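Local coordinates for protein CRISPR pre-crRNA endoribonuclease Cas5d (Mannheimia succiniciproducens, PDB 3KG4) that cleaves precursor CRISPR RNA as a metal-independent endoribonuclease, a processing step in the CRISPR defence against viruses and other mobile genetic elements, at residues V32-P35 against S36-R39. Sequence-based numbering, arbitrary orientation.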
ATOM      1  N   VAL A  32       3.141   6.193  -7.557  1.00 19.94           N
ATOM      2  CA  VAL A  32       3.318   5.064  -6.643  1.00 19.32           C
ATOM      3  C   VAL A  32       1.994   4.828  -5.908  1.00 19.99           C
ATOM      4  O   VAL A  32       1.071   5.657  -5.915  1.00 18.74           O
ATOM      5  CB  VAL A  32       4.406   5.362  -5.565  1.00 18.20           C
ATOM      6  CG1 VAL A  32       5.808   5.729  -6.237  1.00 19.38           C
ATOM      7  CG2 VAL A  32       3.975   6.526  -4.664  1.00 21.12           C
ATOM      8  N   ILE A  33       1.952   3.705  -5.212  1.00 19.09           N
ATOM      9  CA  ILE A  33       0.837   3.389  -4.350  1.00 19.95           C
ATOM     10  C   ILE A  33       0.634   4.402  -3.206  1.00 20.83           C
ATOM     11  O   ILE A  33       1.594   4.916  -2.598  1.00 20.79           O
ATOM     12  CB  ILE A  33       0.993   1.907  -3.828  1.00 18.32           C
ATOM     13  CG1 ILE A  33      -0.286   1.450  -3.114  1.00 20.21           C
ATOM     14  CG2 ILE A  33       2.176   1.824  -2.876  1.00 18.90           C
ATOM     15  CD1 ILE A  33      -0.405  -0.063  -2.940  1.00 23.47           C
ATOM     16  N   THR A  34      -0.631   4.732  -2.953  1.00 21.15           N
ATOM     17  CA  THR A  34      -1.018   5.587  -1.874  1.00 22.31           C
ATOM     18  C   THR A  34      -1.118   4.766  -0.596  1.00 23.14           C
ATOM     19  O   THR A  34      -1.315   3.553  -0.666  1.00 24.15           O
ATOM     20  CB  THR A  34      -2.408   6.213  -2.142  1.00 22.35           C
ATOM     21  OG1 THR A  34      -3.354   5.154  -2.414  1.00 22.09           O
ATOM     22  CG2 THR A  34      -2.342   7.181  -3.376  1.00 21.78           C
ATOM     23  N   PRO A  35      -1.006   5.426   0.578  1.00 23.74           N
ATOM     24  CA  PRO A  35      -1.275   4.784   1.853  1.00 23.97           C
ATOM     25  C   PRO A  35      -2.685   4.173   1.847  1.00 24.24           C
ATOM     26  O   PRO A  35      -2.883   3.075   2.333  1.00 21.60           O
ATOM     27  CB  PRO A  35      -1.211   5.947   2.834  1.00 25.41           C
ATOM     28  CG  PRO A  35      -0.175   6.918   2.151  1.00 25.59           C
ATOM     29  CD  PRO A  35      -0.477   6.798   0.727  1.00 24.52           C
ATOM     30  N   SER A  36      -3.645   4.919   1.278  1.00 24.74           N
ATOM     31  CA  SER A  36      -5.043   4.495   1.155  1.00 25.44           C
ATOM     32  C   SER A  36      -5.171   3.134   0.461  1.00 24.45           C
ATOM     33  O   SER A  36      -5.801   2.198   0.990  1.00 24.74           O
ATOM     34  CB  SER A  36      -5.827   5.579   0.387  1.00 27.00           C
ATOM     35  OG  SER A  36      -7.208   5.349   0.503  1.00 31.06           O
ATOM     36  N   ALA A  37      -4.536   2.982  -0.690  1.00 23.00           N
ATOM     37  CA  ALA A  37      -4.566   1.711  -1.420  1.00 23.36           C
ATOM     38  C   ALA A  37      -3.838   0.584  -0.694  1.00 23.74           C
ATOM     39  O   ALA A  37      -4.257  -0.609  -0.756  1.00 23.26           O
ATOM     40  CB  ALA A  37      -4.007   1.864  -2.873  1.00 22.66           C
ATOM     41  N   ALA A  38      -2.741   0.941  -0.040  1.00 22.52           N
ATOM     42  CA  ALA A  38      -1.947  -0.033   0.707  1.00 22.91           C
ATOM     43  C   ALA A  38      -2.774  -0.602   1.866  1.00 22.19           C
ATOM     44  O   ALA A  38      -2.796  -1.817   2.076  1.00 21.76           O
ATOM     45  CB  ALA A  38      -0.599   0.597   1.204  1.00 21.61           C
ATOM     46  N   ARG A  39      -3.471   0.274   2.568  1.00 23.32           N
ATOM     47  CA  ARG A  39      -4.294  -0.103   3.670  1.00 25.31           C
ATOM     48  C   ARG A  39      -5.460  -0.990   3.204  1.00 26.49           C
ATOM     49  O   ARG A  39      -5.847  -1.917   3.917  1.00 26.28           O
ATOM     50  CB  ARG A  39      -4.799   1.145   4.380  1.00 27.51           C
ATOM     51  CG  ARG A  39      -5.646   0.859   5.609  1.00 32.79           C
ATOM     52  CD  ARG A  39      -5.863   2.094   6.483  1.00 38.94           C
ATOM     53  NE  ARG A  39      -6.860   2.949   5.853  1.00 43.11           N
ATOM     54  CZ  ARG A  39      -8.159   2.946   6.125  1.00 49.02           C
ATOM     55  NH1 ARG A  39      -8.675   2.145   7.058  1.00 51.01           N
ATOM     56  NH2 ARG A  39      -8.949   3.785   5.468  1.00 50.59           N
TER
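The flat peptide joining Thr34 to Pro35 meets Ala38 through its carbonyl oxygen. Ala38 N donates to Thr34 O at 3.0 Å, the first i to i+4 bond of the helix. The Ala38 methyl comes alongside the same oxygen, with CB 3.6 Å from Thr34 O. The CB of Pro35 leaves its backbone away from 36-39, though it still lies beside Ser36 N. The pyrrolidine ring also touches Val217 and His193. The carbonyl of Pro35 accepts from Arg39 N, with Arg39 N 2.9 Å from Pro35 O.

Thr34 is the N-cap of helix 35-45. Its OG1 accepts from Ala37 N at 3.0 Å, and the N-H...O angle is 160°. With chi1 at 54°, OG1 is tucked back over its own backbone, within reach of the Ala37 N-H. The Ala37 methyl brushes this oxygen, with CB 3.4 Å from Thr34 OG1. Thr34 thus holds two successive N-H groups of the first turn, one with its side chain and one with its backbone. Pro35, at the first helical position, has no N-H to satisfy.

Helix 35-45 lies in the crossover between strands 7-13 and 51-60 in the ferredoxin-like half of this Cas5 protein. These two strands are not neighbours in the sheet, where 114-124 separates them. The helix packs on this antiparallel sheet, where Ala38 touches Ile55 and Ile118.

Ile33 and Ala38 form a hydrophobic staple across the cap. Ile33 CD1 approaches Ala38 CB at 4.2 Å. Lower on the same side chain, Ile33 CG1 lies 3.8 Å from Ala37 CB. Phe18 touches both Ile33 and Ala37. Ser36 OG and Arg39 NE reach different carboxylate oxygens of Asp194, the first by a hydrogen bond and the second by a salt bridge.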